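PDB 3JZD: iron-containing alcohol dehydrogenase from Ralstonia eutropha, which probably reduces maleylacetate to 3-oxoadipate with NADH or NADPH in the breakdown of aromatic compounds, working as a homodimer. Local coordinates for residues A39-T44 / V94-G99; L104-A109 / P146-R151. One frame throughout, in Å; residues are numbered along the deposited sequence.

Contact 1: A39-T44 / V94-G99; sequences ALVLCT and VAVGGG. With NAD (nicotinamide-adenine-dinucleotide), chain E.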
loop_
_atom_site.group_PDB
_atom_site.type_symbol
_atom_site.label_atom_id
_atom_site.label_comp_id
_atom_site.label_asym_id
_atom_site.label_seq_id
_atom_site.Cartn_x
_atom_site.Cartn_y
_atom_site.Cartn_z
ATOM N N ALA A 39 -18.210 -12.043 20.263
ATOM C CA ALA A 39 -17.367 -10.883 20.182
ATOM C C ALA A 39 -17.685 -9.942 21.341
ATOM O O ALA A 39 -18.836 -9.580 21.557
ATOM C CB ALA A 39 -17.582 -10.200 18.817
ATOM N N LEU A 40 -16.657 -9.539 22.073
ATOM C CA LEU A 40 -16.796 -8.577 23.170
ATOM C C LEU A 40 -16.520 -7.190 22.608
ATOM O O LEU A 40 -15.469 -6.955 22.031
ATOM C CB LEU A 40 -15.779 -8.874 24.268
ATOM C CG LEU A 40 -15.739 -7.962 25.489
ATOM C CD1 LEU A 40 -17.066 -8.072 26.303
ATOM C CD2 LEU A 40 -14.507 -8.342 26.318
ATOM N N VAL A 41 -17.460 -6.279 22.823
ATOM C CA VAL A 41 -17.368 -4.902 22.366
ATOM C C VAL A 41 -16.730 -4.073 23.481
ATOM O O VAL A 41 -17.161 -4.130 24.664
ATOM C CB VAL A 41 -18.763 -4.329 21.995
ATOM C CG1 VAL A 41 -18.601 -2.865 21.473
ATOM C CG2 VAL A 41 -19.487 -5.255 20.981
ATOM N N LEU A 42 -15.737 -3.285 23.092
ATOM C CA LEU A 42 -14.962 -2.488 23.995
ATOM C C LEU A 42 -15.187 -1.017 23.742
ATOM O O LEU A 42 -15.293 -0.588 22.578
ATOM C CB LEU A 42 -13.473 -2.778 23.759
ATOM C CG LEU A 42 -12.981 -4.224 23.776
ATOM C CD1 LEU A 42 -11.489 -4.343 23.335
ATOM C CD2 LEU A 42 -13.216 -4.811 25.152
ATOM N N CYS A 43 -15.215 -0.234 24.810
ATOM C CA CYS A 43 -15.305 1.229 24.688
ATOM C C CYS A 43 -14.899 1.907 25.972
ATOM O O CYS A 43 -14.675 1.244 26.992
ATOM C CB CYS A 43 -16.735 1.664 24.325
ATOM S SG CYS A 43 -18.000 1.206 25.523
ATOM N N THR A 44 -14.800 3.229 25.912
ATOM C CA THR A 44 -14.587 4.033 27.098
ATOM C C THR A 44 -16.012 4.252 27.671
ATOM O O THR A 44 -16.998 4.055 26.956
ATOM C CB THR A 44 -14.001 5.406 26.774
ATOM O OG1 THR A 44 -14.885 6.082 25.879
ATOM C CG2 THR A 44 -12.643 5.314 26.128
ATOM N N VAL A 94 -14.145 -6.405 19.605
ATOM C CA VAL A 94 -14.495 -5.334 18.679
ATOM C C VAL A 94 -14.290 -4.000 19.412
ATOM O O VAL A 94 -15.036 -3.659 20.356
ATOM C CB VAL A 94 -15.933 -5.416 18.196
ATOM C CG1 VAL A 94 -16.212 -4.275 17.146
ATOM C CG2 VAL A 94 -16.265 -6.805 17.620
ATOM N N ALA A 95 -13.297 -3.245 18.956
ATOM C CA ALA A 95 -12.927 -2.002 19.591
ATOM C C ALA A 95 -13.621 -0.866 18.902
ATOM O O ALA A 95 -13.380 -0.628 17.723
ATOM C CB ALA A 95 -11.421 -1.822 19.556
ATOM N N VAL A 96 -14.488 -0.172 19.640
ATOM C CA VAL A 96 -15.207 0.990 19.136
ATOM C C VAL A 96 -14.758 2.209 19.916
ATOM O O VAL A 96 -15.179 2.435 21.054
ATOM C CB VAL A 96 -16.722 0.869 19.305
ATOM C CG1 VAL A 96 -17.413 1.936 18.390
ATOM C CG2 VAL A 96 -17.180 -0.545 18.960
ATOM N N GLY A 97 -13.909 3.011 19.296
ATOM C CA GLY A 97 -13.388 4.207 19.929
ATOM C C GLY A 97 -12.123 4.698 19.254
ATOM O O GLY A 97 -11.838 4.345 18.109
ATOM N N GLY A 98 -11.368 5.518 19.977
ATOM C CA GLY A 98 -10.081 5.996 19.498
ATOM C C GLY A 98 -8.926 5.101 19.949
ATOM O O GLY A 98 -9.120 3.952 20.359
ATOM N N GLY A 99 -7.723 5.658 19.866
ATOM C CA GLY A 99 -6.486 4.997 20.237
ATOM C C GLY A 99 -6.498 4.254 21.551
ATOM O O GLY A 99 -5.920 3.163 21.652
HETATM P PA NAD E . -8.656 8.547 23.069
HETATM O O1A NAD E . -8.854 7.156 22.543
HETATM O O2A NAD E . -7.863 8.474 24.302
HETATM O O5B NAD E . -10.054 9.342 23.112
HETATM C C5B NAD E . -10.189 10.533 23.884
HETATM C C4B NAD E . -11.651 10.725 24.246
HETATM O O4B NAD E . -12.442 10.997 23.107
HETATM C C3B NAD E . -12.237 9.456 24.853
HETATM O O3B NAD E . -13.064 9.756 25.941
HETATM C C2B NAD E . -13.116 8.885 23.767
HETATM O O2B NAD E . -14.175 8.115 24.286
HETATM C C1B NAD E . -13.576 10.159 23.067
HETATM N N9A NAD E . -13.934 9.929 21.668
HETATM C C8A NAD E . -13.144 9.262 20.767
HETATM N N7A NAD E . -13.773 9.273 19.580
HETATM C C5A NAD E . -14.945 9.913 19.691
HETATM C C6A NAD E . -15.987 10.161 18.786
HETATM N N6A NAD E . -15.836 10.068 17.480
HETATM N N1A NAD E . -17.105 10.816 19.241
HETATM C C2A NAD E . -17.202 11.218 20.552
HETATM N N3A NAD E . -16.171 10.984 21.443
HETATM C C4A NAD E . -15.060 10.317 21.023
HETATM O O3 NAD E . -7.861 9.544 22.081
HETATM P PN NAD E . -6.871 9.137 20.879
HETATM O O1N NAD E . -6.077 10.423 20.651
HETATM O O2N NAD E . -7.630 8.468 19.804
HETATM O O5D NAD E . -5.921 8.020 21.426
HETATM C C5D NAD E . -4.721 8.357 22.056
HETATM C C4D NAD E . -4.229 7.107 22.760
HETATM O O4D NAD E . -3.935 6.161 21.763
HETATM C C3D NAD E . -2.936 7.344 23.515
HETATM O O3D NAD E . -2.851 6.397 24.534
HETATM C C2D NAD E . -1.898 7.084 22.469
HETATM O O2D NAD E . -0.635 6.823 23.028
HETATM C C1D NAD E . -2.545 5.889 21.765
HETATM N N1N NAD E . -2.003 5.700 20.409
HETATM C C2N NAD E . -1.314 4.543 20.152
HETATM C C3N NAD E . -0.787 4.309 18.889
HETATM C C7N NAD E . -0.108 2.995 18.575
HETATM O O7N NAD E . 0.367 2.751 17.286
HETATM N N7N NAD E . 0.019 2.036 19.473
HETATM C C4N NAD E . -0.973 5.272 17.884
HETATM C C5N NAD E . -1.682 6.438 18.154
HETATM C C6N NAD E . -2.219 6.632 19.428
HETATM O O HOH W 1 -14.508 3.967 23.044
#
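L40, L42, V94 and V96 lace two neighbouring parallel strands together through three backbone hydrogen bonds. V94 N donates a hydrogen bond to L40 O at 2.8 Å, L42 N reaches V94 O at 2.8 Å, and V96 N closes the ladder on L42 O at 3.1 Å, all nearly straight at the hydrogen. V94 O is gripped a second time, by a CA-H...O contact from V41.

The apolar contacts between the strands gather on the face that carries V41 and V94. V41 CG1 meets V96 CG2 at 3.7 Å: V41 holds CG1 anti to its backbone N (chi1 -178°), while V96 offers the branch lying beside its own N. A39 CB rests on V94 CG2. Beta-branched valines suit these extended backbones. L42 lies on the opposite face with A95, whose small methyl probably lets helix 99-112 come close, with T101 against it.

Past the last rung the strands part. A water bridges the gap, accepting from T44 N and donating to V96 O at 2.6 Å. T44 OG1 then bonds NAD O2B at 2.7 Å, and G99 N bonds the phosphate oxygen NAD O2N at 2.8 Å. The backbone of G97 demands glycine; with no side chain, G98 and G99 let the dinucleotide phosphates and ribose lie close against the backbone.

V41, C43 and V96 pack against helix 48-58, whereas L42 and A95 face helix 99-112; strand 62-66 flanks 39-42 on its other edge, completing this part of the parallel Rossmann-like sheet.

Contact 2: L104-A109 / P146-R151; sequences LGKAIA and PRVLPR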
loop_
_atom_site.group_PDB
_atom_site.type_symbol
_atom_site.label_atom_id
_atom_site.label_comp_id
_atom_site.label_asym_id
_atom_site.label_seq_id
_atom_site.Cartn_x
_atom_site.Cartn_y
_atom_site.Cartn_z
ATOM N N LEU A 104 -6.742 -1.079 24.374
ATOM C CA LEU A 104 -7.289 -2.133 25.257
ATOM C C LEU A 104 -7.485 -3.444 24.446
ATOM O O LEU A 104 -7.187 -4.558 24.913
ATOM C CB LEU A 104 -8.639 -1.681 25.849
ATOM C CG LEU A 104 -9.294 -2.597 26.871
ATOM C CD1 LEU A 104 -8.270 -2.833 27.996
ATOM C CD2 LEU A 104 -10.634 -2.026 27.406
ATOM N N GLY A 105 -7.993 -3.310 23.228
ATOM C CA GLY A 105 -8.171 -4.480 22.347
ATOM C C GLY A 105 -6.827 -5.149 22.090
ATOM O O GLY A 105 -6.719 -6.383 22.157
ATOM N N LYS A 106 -5.807 -4.326 21.834
ATOM C CA LYS A 106 -4.445 -4.805 21.581
ATOM C C LYS A 106 -3.915 -5.557 22.788
ATOM O O LYS A 106 -3.228 -6.553 22.614
ATOM C CB LYS A 106 -3.479 -3.660 21.224
ATOM C CG LYS A 106 -3.718 -3.057 19.845
ATOM C CD LYS A 106 -2.657 -2.032 19.460
ATOM C CE LYS A 106 -2.696 -1.649 17.989
ATOM N NZ LYS A 106 -1.590 -0.689 17.627
ATOM N N ALA A 107 -4.228 -5.067 23.993
ATOM C CA ALA A 107 -3.762 -5.696 25.226
ATOM C C ALA A 107 -4.419 -7.038 25.383
ATOM O O ALA A 107 -3.779 -7.986 25.763
ATOM C CB ALA A 107 -4.053 -4.804 26.449
ATOM N N ILE A 108 -5.719 -7.123 25.104
ATOM C CA ILE A 108 -6.427 -8.412 25.209
ATOM C C ILE A 108 -5.831 -9.411 24.208
ATOM O O ILE A 108 -5.649 -10.584 24.526
ATOM C CB ILE A 108 -7.956 -8.245 24.965
ATOM C CG1 ILE A 108 -8.579 -7.378 26.058
ATOM C CG2 ILE A 108 -8.695 -9.596 24.890
ATOM C CD1 ILE A 108 -9.988 -6.977 25.738
ATOM N N ALA A 109 -5.522 -8.935 23.012
ATOM C CA ALA A 109 -5.004 -9.774 21.944
ATOM C C ALA A 109 -3.610 -10.218 22.284
ATOM O O ALA A 109 -3.241 -11.333 21.952
ATOM C CB ALA A 109 -5.014 -9.061 20.617
ATOM N N PRO A 146 2.961 -8.674 16.097
ATOM C CA PRO A 146 2.001 -8.866 14.983
ATOM C C PRO A 146 0.632 -9.280 15.479
ATOM O O PRO A 146 -0.378 -8.919 14.909
ATOM C CB PRO A 146 2.613 -10.020 14.180
ATOM C CG PRO A 146 4.050 -9.992 14.505
ATOM C CD PRO A 146 4.169 -9.503 15.926
ATOM N N ARG A 147 0.650 -10.022 16.559
ATOM C CA ARG A 147 -0.519 -10.498 17.275
ATOM C C ARG A 147 -1.521 -9.407 17.654
ATOM O O ARG A 147 -2.718 -9.674 17.720
ATOM C CB ARG A 147 0.055 -11.103 18.546
ATOM C CG ARG A 147 -0.660 -12.209 19.243
ATOM C CD ARG A 147 0.341 -12.813 20.245
ATOM N NE ARG A 147 -0.076 -14.124 20.684
ATOM C CZ ARG A 147 -0.921 -14.354 21.681
ATOM N NH1 ARG A 147 -1.461 -13.338 22.345
ATOM N NH2 ARG A 147 -1.240 -15.607 22.012
ATOM N N VAL A 148 -1.045 -8.179 17.890
ATOM C CA VAL A 148 -1.910 -7.061 18.297
ATOM C C VAL A 148 -2.488 -6.257 17.139
ATOM O O VAL A 148 -3.366 -5.450 17.347
ATOM C CB VAL A 148 -1.210 -6.115 19.318
ATOM C CG1 VAL A 148 -0.592 -6.966 20.441
ATOM C CG2 VAL A 148 -0.139 -5.223 18.653
ATOM N N LEU A 149 -1.950 -6.447 15.936
ATOM C CA LEU A 149 -2.454 -5.812 14.739
ATOM C C LEU A 149 -3.917 -6.277 14.469
ATOM O O LEU A 149 -4.182 -7.467 14.315
ATOM C CB LEU A 149 -1.531 -6.149 13.553
ATOM C CG LEU A 149 -1.724 -5.367 12.255
ATOM C CD1 LEU A 149 -1.407 -3.872 12.454
ATOM C CD2 LEU A 149 -0.882 -5.983 11.125
ATOM N N PRO A 150 -4.885 -5.345 14.473
ATOM C CA PRO A 150 -6.260 -5.728 14.152
ATOM C C PRO A 150 -6.407 -6.439 12.816
ATOM O O PRO A 150 -5.746 -6.075 11.845
ATOM C CB PRO A 150 -6.988 -4.379 14.134
ATOM C CG PRO A 150 -6.252 -3.569 15.187
ATOM C CD PRO A 150 -4.804 -3.943 14.911
ATOM N N ARG A 151 -7.215 -7.484 12.769
ATOM C CA ARG A 151 -7.398 -8.237 11.523
ATOM C C ARG A 151 -8.210 -7.431 10.529
ATOM O O ARG A 151 -7.994 -7.544 9.331
ATOM C CB ARG A 151 -8.185 -9.509 11.772
ATOM C CG ARG A 151 -7.587 -10.459 12.765
ATOM C CD ARG A 151 -6.266 -11.081 12.333
ATOM N NE ARG A 151 -5.687 -11.606 13.557
ATOM C CZ ARG A 151 -5.966 -12.795 14.110
ATOM N NH1 ARG A 151 -6.780 -13.665 13.519
ATOM N NH2 ARG A 151 -5.412 -13.125 15.273
#
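The helix that follows the glycine-rich NAD loop, 99-112, is met here by the short 3-10 turn leading from the antiparallel hairpin 131-144 to strand 152-155. K106 and V148 carry the contact, their CA atoms 4.7 Å apart and their side chains crossing at about a right angle. K106 CB lies 3.8 Å from V148 CB, and farther out K106 CG passes V148 O at 3.5 Å. V148 CG1 comes down on the helix backbone, 3.4 Å from K106 O. That placement follows from chi1 of -49°, which sets CG1 anti to the carbonyl carbon and leaves CG2 near the lysine's aliphatic chain at K106 CD. A compact, branched valine thus covers both the carbonyl and the methylenes of one residue.

Lysine suits its place because it is apolar along its length and charged at its end. Extended beyond CG, it runs past V148 and approaches P150, with K106 CE 4.4 Å from P150 CD, and delivers NZ to the carbonyl oxygens of S126, T129 and V131. Three hydrogen bonds therefore anchor this buried ammonium, and its charge probably helps to polarise those carbonyls.

Nearly one turn along the helix, the small methyl of A109 fits against the turn, its CB 3.7 Å from R147 O. R147 reaches toward the helix backbone with a chain extended from CG to NE, bringing NH1 within 2.7 Å of A109 O, though the angle is poor for a hydrogen bond. Its own N is held by D145 OD1.

Such docking of a connecting turn on the first helix after the dinucleotide-binding loop belongs to the N-terminal, NAD-binding domain of iron-containing alcohol dehydrogenases, where K106 also lines the cofactor pocket.

Contact 1 and contact 2 are consecutive pieces of one nucleotide-binding unit: strand 92-97 ends in the glycine loop and runs straight into helix 99-112, which supplies 104-109. Their centres lie 12 Å apart, and L42 joins them directly, its CD1 packing 3.5 Å from G105 CA and 3.9 Å from I108 CD1. The absence of a side chain on G105 lets the leucine approach the helix so closely. Both contacts border NAD: 39-44 and 94-99 bind the adenosine ribose and a phosphate, while the side chain of K106 in contact 2 comes about 4 Å from the cofactor and about 3 Å from that of T129, which itself hydrogen-bonds NAD.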